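Local coordinates for Thiol:disulfide interchange protein DsbA (Neisseria meningitidis MC58, PDB 3HZ8) that probably acts as a periplasmic thiol-disulfide oxidoreductase of the DsbA family, passing a redox-active disulfide to other proteins, at residues Tyr34-Pro37 and His38-His41; His41-Pro44 and Val45-His49. The protein carries 1 engineered substitution. All blocks are in the same frame, centred on the assembly; numbering follows the deposited sequence. Where two conformers were deposited one is given.

Interaction 1: Tyr34-Pro37 and His38-His41; sequences YFCP and HCAH
Cys36 and Cys39 are joined as the redox-active disulfide of a thioredoxin-type CxxC motif, set where the loop after strand 26-32 turns into helix 37-50. The SG atoms of the two cysteines lie 2.1 Å apart, and the bridge twists through a chi3 of 76°. Its halves are built differently. Cys36, at the N-cap position, carries SG anti to its backbone N (chi1 161°), whereas Cys39, in the first turn of the helix, carries SG beside its own N and anti to the carbonyl carbon. These two settings bring the sulfurs together across the first turn, with Cys36 CB 3.0 Å from Cys39 SG. Val155, probably the engineered residue and just before Pro156, touches both cysteines, and Pro156 itself packs on Cys39, so the bridge is largely enclosed while its neighbours Pro37 and His38 are exposed.

The same turn is tied through the backbone. Ala40 N donates to Cys36 O at 3.0 Å, tying the N-cap carbonyl into the first turn. The first side-chain bonds of Pro37 and His38, the two residues inside the motif, point away from the facing residues, and the side chain of His38 touches Trp171 of helix 171-191. His41 also touches Trp171, but its ring swings back over the start of the helix. With CG beside the backbone N (chi1 -81°), the ring lies obliquely to the carbonyl of Pro37. That oxygen accepts His41 N at 3.1 Å and, by a weak and bent bond of the same length, His41 ND1.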
ATOM      1  N   TYR A  34      -2.176  -3.740   8.309  1.00  6.97           N
ATOM      2  CA  TYR A  34      -2.209  -5.211   8.358  1.00  7.41           C
ATOM      3  C   TYR A  34      -3.332  -5.766   9.275  1.00  8.18           C
ATOM      4  O   TYR A  34      -3.697  -6.939   9.177  1.00  8.84           O
ATOM      5  CB  TYR A  34      -0.854  -5.764   8.799  1.00  8.19           C
ATOM      6  CG  TYR A  34       0.216  -5.745   7.740  1.00  8.43           C
ATOM      7  CD1 TYR A  34       0.023  -6.379   6.509  1.00 10.95           C
ATOM      8  CD2 TYR A  34       1.442  -5.139   7.982  1.00  9.71           C
ATOM      9  CE1 TYR A  34       1.033  -6.405   5.535  1.00 11.22           C
ATOM     10  CE2 TYR A  34       2.457  -5.153   7.015  1.00  9.92           C
ATOM     11  CZ  TYR A  34       2.245  -5.780   5.786  1.00 10.14           C
ATOM     12  OH  TYR A  34       3.263  -5.801   4.838  1.00 12.17           O
ATOM     13  N   PHE A  35      -3.879  -4.917  10.141  1.00  8.87           N
ATOM     14  CA  PHE A  35      -4.975  -5.305  11.065  1.00  9.47           C
ATOM     15  C   PHE A  35      -6.340  -5.222  10.405  1.00  9.52           C
ATOM     16  O   PHE A  35      -7.350  -5.503  11.040  1.00 10.38           O
ATOM     17  CB  PHE A  35      -5.007  -4.321  12.237  1.00 10.11           C
ATOM     18  CG  PHE A  35      -4.935  -2.881  11.787  1.00  9.51           C
ATOM     19  CD1 PHE A  35      -6.029  -2.286  11.153  1.00 10.31           C
ATOM     20  CD2 PHE A  35      -3.763  -2.133  11.938  1.00 11.27           C
ATOM     21  CE1 PHE A  35      -5.978  -0.975  10.688  1.00 11.81           C
ATOM     22  CE2 PHE A  35      -3.699  -0.831  11.468  1.00 12.11           C
ATOM     23  CZ  PHE A  35      -4.804  -0.244  10.840  1.00 10.74           C
ATOM     24  N   CYS A  36      -6.373  -4.769   9.150  1.00  9.31           N
ATOM     25  CA  CYS A  36      -7.591  -4.280   8.503  1.00  9.25           C
ATOM     26  C   CYS A  36      -8.275  -5.361   7.636  1.00  9.00           C
ATOM     27  O   CYS A  36      -7.749  -5.739   6.589  1.00  8.49           O
ATOM     28  CB  CYS A  36      -7.194  -3.023   7.695  1.00  9.44           C
ATOM     29  SG  CYS A  36      -8.274  -2.432   6.376  1.00  9.20           S
ATOM     30  N   PRO A  37      -9.449  -5.873   8.078  1.00  9.22           N
ATOM     31  CA  PRO A  37     -10.087  -6.908   7.263  1.00  9.40           C
ATOM     32  C   PRO A  37     -10.416  -6.527   5.825  1.00  9.34           C
ATOM     33  O   PRO A  37     -10.217  -7.346   4.926  1.00  9.61           O
ATOM     34  CB  PRO A  37     -11.359  -7.248   8.052  1.00  9.26           C
ATOM     35  CG  PRO A  37     -10.998  -6.913   9.469  1.00 10.43           C
ATOM     36  CD  PRO A  37     -10.203  -5.639   9.328  1.00  9.26           C
ATOM     37  N   HIS A  38     -10.884  -5.310   5.589  1.00  9.34           N
ATOM     38  CA  HIS A  38     -11.205  -4.920   4.220  0.50  9.40           C
ATOM     39  C   HIS A  38      -9.941  -4.814   3.380  1.00  9.19           C
ATOM     40  O   HIS A  38      -9.965  -5.085   2.174  1.00  9.36           O
ATOM     41  CB  HIS A  38     -12.044  -3.645   4.191  0.50  9.98           C
ATOM     42  CG  HIS A  38     -13.489  -3.883   4.508  0.50 11.18           C
ATOM     43  ND1 HIS A  38     -14.096  -5.105   4.312  0.50 12.73           N
ATOM     44  CD2 HIS A  38     -14.451  -3.054   4.976  0.50 13.17           C
ATOM     45  CE1 HIS A  38     -15.366  -5.025   4.668  0.50 13.50           C
ATOM     46  NE2 HIS A  38     -15.609  -3.789   5.067  0.50 13.96           N
ATOM     47  N   CYS A  39      -8.839  -4.428   4.021  1.00  8.66           N
ATOM     48  CA  CYS A  39      -7.547  -4.370   3.345  1.00  8.04           C
ATOM     49  C   CYS A  39      -7.080  -5.778   2.942  1.00  8.22           C
ATOM     50  O   CYS A  39      -6.504  -5.955   1.867  1.00  8.32           O
ATOM     51  CB  CYS A  39      -6.486  -3.738   4.246  1.00  8.54           C
ATOM     52  SG  CYS A  39      -6.891  -2.086   4.846  1.00  8.40           S
ATOM     53  N   ALA A  40      -7.335  -6.762   3.809  1.00  8.91           N
ATOM     54  CA  ALA A  40      -6.978  -8.158   3.515  1.00  9.18           C
ATOM     55  C   ALA A  40      -7.784  -8.690   2.346  1.00  9.59           C
ATOM     56  O   ALA A  40      -7.278  -9.517   1.579  1.00 10.47           O
ATOM     57  CB  ALA A  40      -7.171  -9.063   4.744  1.00  9.49           C
ATOM     58  N   HIS A  41      -9.024  -8.215   2.207  1.00 10.23           N
ATOM     59  CA  HIS A  41      -9.873  -8.626   1.091  1.00 11.25           C
ATOM     60  C   HIS A  41      -9.503  -7.933  -0.203  1.00 10.25           C
ATOM     61  O   HIS A  41      -9.574  -8.536  -1.269  1.00 10.62           O
ATOM     62  CB  HIS A  41     -11.346  -8.389   1.398  1.00 12.62           C
ATOM     63  CG  HIS A  41     -11.954  -9.457   2.244  1.00 16.82           C
ATOM     64  ND1 HIS A  41     -12.313  -9.252   3.560  1.00 21.01           N
ATOM     65  CD2 HIS A  41     -12.253 -10.748   1.968  1.00 19.75           C
ATOM     66  CE1 HIS A  41     -12.820 -10.368   4.054  1.00 21.29           C
ATOM     67  NE2 HIS A  41     -12.793 -11.292   3.109  1.00 21.60           N
TER

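Interaction 2: His41-Pro44 and Val45-His49; sequences HLEP and VLSKH
Glu43 O is gripped twice by Ser47, by the backbone N at 2.9 Å and by the side-chain OG at 3.0 Å. The amide hydrogen comes almost straight at the oxygen, whereas the hydroxyl arrives from the flank, making an angle of 129° at the carbonyl oxygen and tilted from the carbonyl plane. A chi1 of 67° sets OG between the backbone N and the carbonyl carbon of Ser47, which turns the hydroxyl back toward the preceding turn. The Glu43 side chain starts out anti to its backbone N and then bends at chi2, carrying OE2 to 4.0 Å from Ser47 CB; the same oxygen makes a weak hydrogen bond with Asn92 of helix 88-101.

Pro44, whose N has no hydrogen to give to the turn before, kinks the helix here. The helical bonding resumes around it: Leu46 N donates to Leu42 O at 2.9 Å, and Lys48 N reaches Pro44 O at 3.1 Å.

On the buried side Leu42 and Leu46 follow one another a turn apart and cross obliquely, Leu42 CD1 resting 4.0 Å from Leu46 CB. Both touch Glu30 of strand 26-32, and Leu42 also meets Trp171. Val45 lies on a neighbouring side of the helix, with CG2 4.1 Å from His41 O, and packs on Met175 of helix 171-191. A proline-kinked helix linking parallel strands 26-32 and 57-63 in a beta-alpha-beta unit is characteristic of the thioredoxin fold.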
ATOM      1  N   HIS A  41      -9.024  -8.215   2.207  1.00 10.23           N
ATOM      2  CA  HIS A  41      -9.873  -8.626   1.091  1.00 11.25           C
ATOM      3  C   HIS A  41      -9.503  -7.933  -0.203  1.00 10.25           C
ATOM      4  O   HIS A  41      -9.574  -8.536  -1.269  1.00 10.62           O
ATOM      5  CB  HIS A  41     -11.346  -8.389   1.398  1.00 12.62           C
ATOM      6  CG  HIS A  41     -11.954  -9.457   2.244  1.00 16.82           C
ATOM      7  ND1 HIS A  41     -12.313  -9.252   3.560  1.00 21.01           N
ATOM      8  CD2 HIS A  41     -12.253 -10.748   1.968  1.00 19.75           C
ATOM      9  CE1 HIS A  41     -12.820 -10.368   4.054  1.00 21.29           C
ATOM     10  NE2 HIS A  41     -12.793 -11.292   3.109  1.00 21.60           N
ATOM     11  N   LEU A  42      -9.157  -6.648  -0.126  1.00  9.14           N
ATOM     12  CA  LEU A  42      -8.698  -5.936  -1.320  1.00  8.61           C
ATOM     13  C   LEU A  42      -7.397  -6.540  -1.857  1.00  9.10           C
ATOM     14  O   LEU A  42      -7.176  -6.568  -3.072  1.00 10.00           O
ATOM     15  CB  LEU A  42      -8.500  -4.436  -1.020  1.00  8.40           C
ATOM     16  CG  LEU A  42      -7.864  -3.561  -2.113  1.00  8.72           C
ATOM     17  CD1 LEU A  42      -8.631  -3.618  -3.458  1.00  9.94           C
ATOM     18  CD2 LEU A  42      -7.739  -2.118  -1.658  1.00  8.82           C
ATOM     19  N   GLU A  43      -6.542  -7.007  -0.940  1.00  9.44           N
ATOM     20  CA  GLU A  43      -5.189  -7.442  -1.273  1.00  9.99           C
ATOM     21  C   GLU A  43      -5.089  -8.349  -2.508  1.00 10.40           C
ATOM     22  O   GLU A  43      -4.393  -7.991  -3.457  1.00 10.59           O
ATOM     23  CB  GLU A  43      -4.516  -8.086  -0.055  1.00 10.26           C
ATOM     24  CG  GLU A  43      -3.106  -8.621  -0.338  1.00 11.39           C
ATOM     25  CD  GLU A  43      -2.097  -7.538  -0.692  1.00 14.20           C
ATOM     26  OE1 GLU A  43      -2.349  -6.340  -0.391  1.00 14.02           O
ATOM     27  OE2 GLU A  43      -1.037  -7.897  -1.250  1.00 16.31           O
ATOM     28  N   PRO A  44      -5.787  -9.512  -2.512  1.00 11.05           N
ATOM     29  CA  PRO A  44      -5.653 -10.385  -3.687  1.00 11.14           C
ATOM     30  C   PRO A  44      -6.142  -9.774  -5.006  1.00 11.15           C
ATOM     31  O   PRO A  44      -5.598 -10.084  -6.078  1.00 11.44           O
ATOM     32  CB  PRO A  44      -6.493 -11.612  -3.311  1.00 11.46           C
ATOM     33  CG  PRO A  44      -7.454 -11.131  -2.293  1.00 11.76           C
ATOM     34  CD  PRO A  44      -6.676 -10.118  -1.497  1.00 10.88           C
ATOM     35  N   VAL A  45      -7.150  -8.906  -4.931  1.00 10.73           N
ATOM     36  CA  VAL A  45      -7.691  -8.248  -6.122  1.00 10.26           C
ATOM     37  C   VAL A  45      -6.680  -7.255  -6.689  1.00 10.40           C
ATOM     38  O   VAL A  45      -6.400  -7.226  -7.907  1.00  9.75           O
ATOM     39  CB  VAL A  45      -9.042  -7.541  -5.801  1.00 10.45           C
ATOM     40  CG1 VAL A  45      -9.540  -6.740  -6.993  1.00 10.63           C
ATOM     41  CG2 VAL A  45     -10.109  -8.561  -5.371  1.00 11.20           C
ATOM     42  N   LEU A  46      -6.130  -6.435  -5.792  1.00  9.92           N
ATOM     43  CA  LEU A  46      -5.224  -5.373  -6.193  1.00 10.44           C
ATOM     44  C   LEU A  46      -3.886  -5.945  -6.646  1.00 10.19           C
ATOM     45  O   LEU A  46      -3.325  -5.500  -7.641  1.00  9.87           O
ATOM     46  CB  LEU A  46      -5.027  -4.359  -5.055  1.00 10.22           C
ATOM     47  CG  LEU A  46      -4.084  -3.182  -5.325  1.00 10.88           C
ATOM     48  CD1 LEU A  46      -4.474  -2.344  -6.543  1.00 10.82           C
ATOM     49  CD2 LEU A  46      -3.948  -2.302  -4.077  1.00 11.72           C
ATOM     50  N   SER A  47      -3.375  -6.919  -5.908  1.00 10.95           N
ATOM     51  CA  SER A  47      -2.096  -7.518  -6.291  1.00 12.11           C
ATOM     52  C   SER A  47      -2.195  -8.247  -7.639  1.00 11.98           C
ATOM     53  O   SER A  47      -1.266  -8.176  -8.459  1.00 12.83           O
ATOM     54  CB  SER A  47      -1.568  -8.430  -5.185  1.00 13.28           C
ATOM     55  OG  SER A  47      -2.378  -9.557  -5.014  1.00 16.55           O
ATOM     56  N   LYS A  48      -3.315  -8.931  -7.879  1.00 11.86           N
ATOM     57  CA  LYS A  48      -3.525  -9.552  -9.189  1.00 12.27           C
ATOM     58  C   LYS A  48      -3.590  -8.497 -10.277  1.00 12.62           C
ATOM     59  O   LYS A  48      -2.962  -8.637 -11.325  1.00 13.27           O
ATOM     60  CB  LYS A  48      -4.786 -10.394  -9.223  1.00 12.45           C
ATOM     61  CG  LYS A  48      -5.061 -10.933 -10.619  1.00 13.44           C
ATOM     62  CD  LYS A  48      -6.168 -11.928 -10.600  1.00 14.25           C
ATOM     63  CE  LYS A  48      -6.299 -12.568 -11.971  1.00 15.57           C
ATOM     64  NZ  LYS A  48      -7.252 -13.686 -11.875  1.00 17.96           N
ATOM     65  N   HIS A  49      -4.354  -7.434 -10.030  1.00 12.10           N
ATOM     66  CA  HIS A  49      -4.514  -6.411 -11.045  1.00 12.58           C
ATOM     67  C   HIS A  49      -3.175  -5.778 -11.399  1.00 13.31           C
ATOM     68  O   HIS A  49      -2.909  -5.493 -12.561  1.00 13.57           O
ATOM     69  CB  HIS A  49      -5.514  -5.346 -10.591  1.00 12.01           C
ATOM     70  CG  HIS A  49      -5.958  -4.454 -11.704  1.00 12.18           C
ATOM     71  ND1 HIS A  49      -6.627  -4.935 -12.813  1.00 14.25           N
ATOM     72  CD2 HIS A  49      -5.794  -3.127 -11.903  1.00 13.28           C
ATOM     73  CE1 HIS A  49      -6.877  -3.931 -13.633  1.00 15.05           C
ATOM     74  NE2 HIS A  49      -6.374  -2.826 -13.112  1.00 13.83           N
TER

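Interaction 1 spans the loop and first turn of helix 37-50, and interaction 2 continues along it; they share His41, their centres 11 Å apart. Each is partly buried. In interaction 1 the enclosed part is a covalent bridge at the helix start; in interaction 2 it is a pair of leucines facing strand 26-32, and its solvent side carries Pro44 and Lys48. A proline plays a different part in each, beginning the helix in residues 34-41 and kinking it in residues 41-49. Helices 88-101 and 171-191 flank both regions: Phe96 touches Cys39, Ala40 and Glu43, while Trp171 spans His38, His41 and Leu42, so the redox-active turn and the helix behind it have common neighbours.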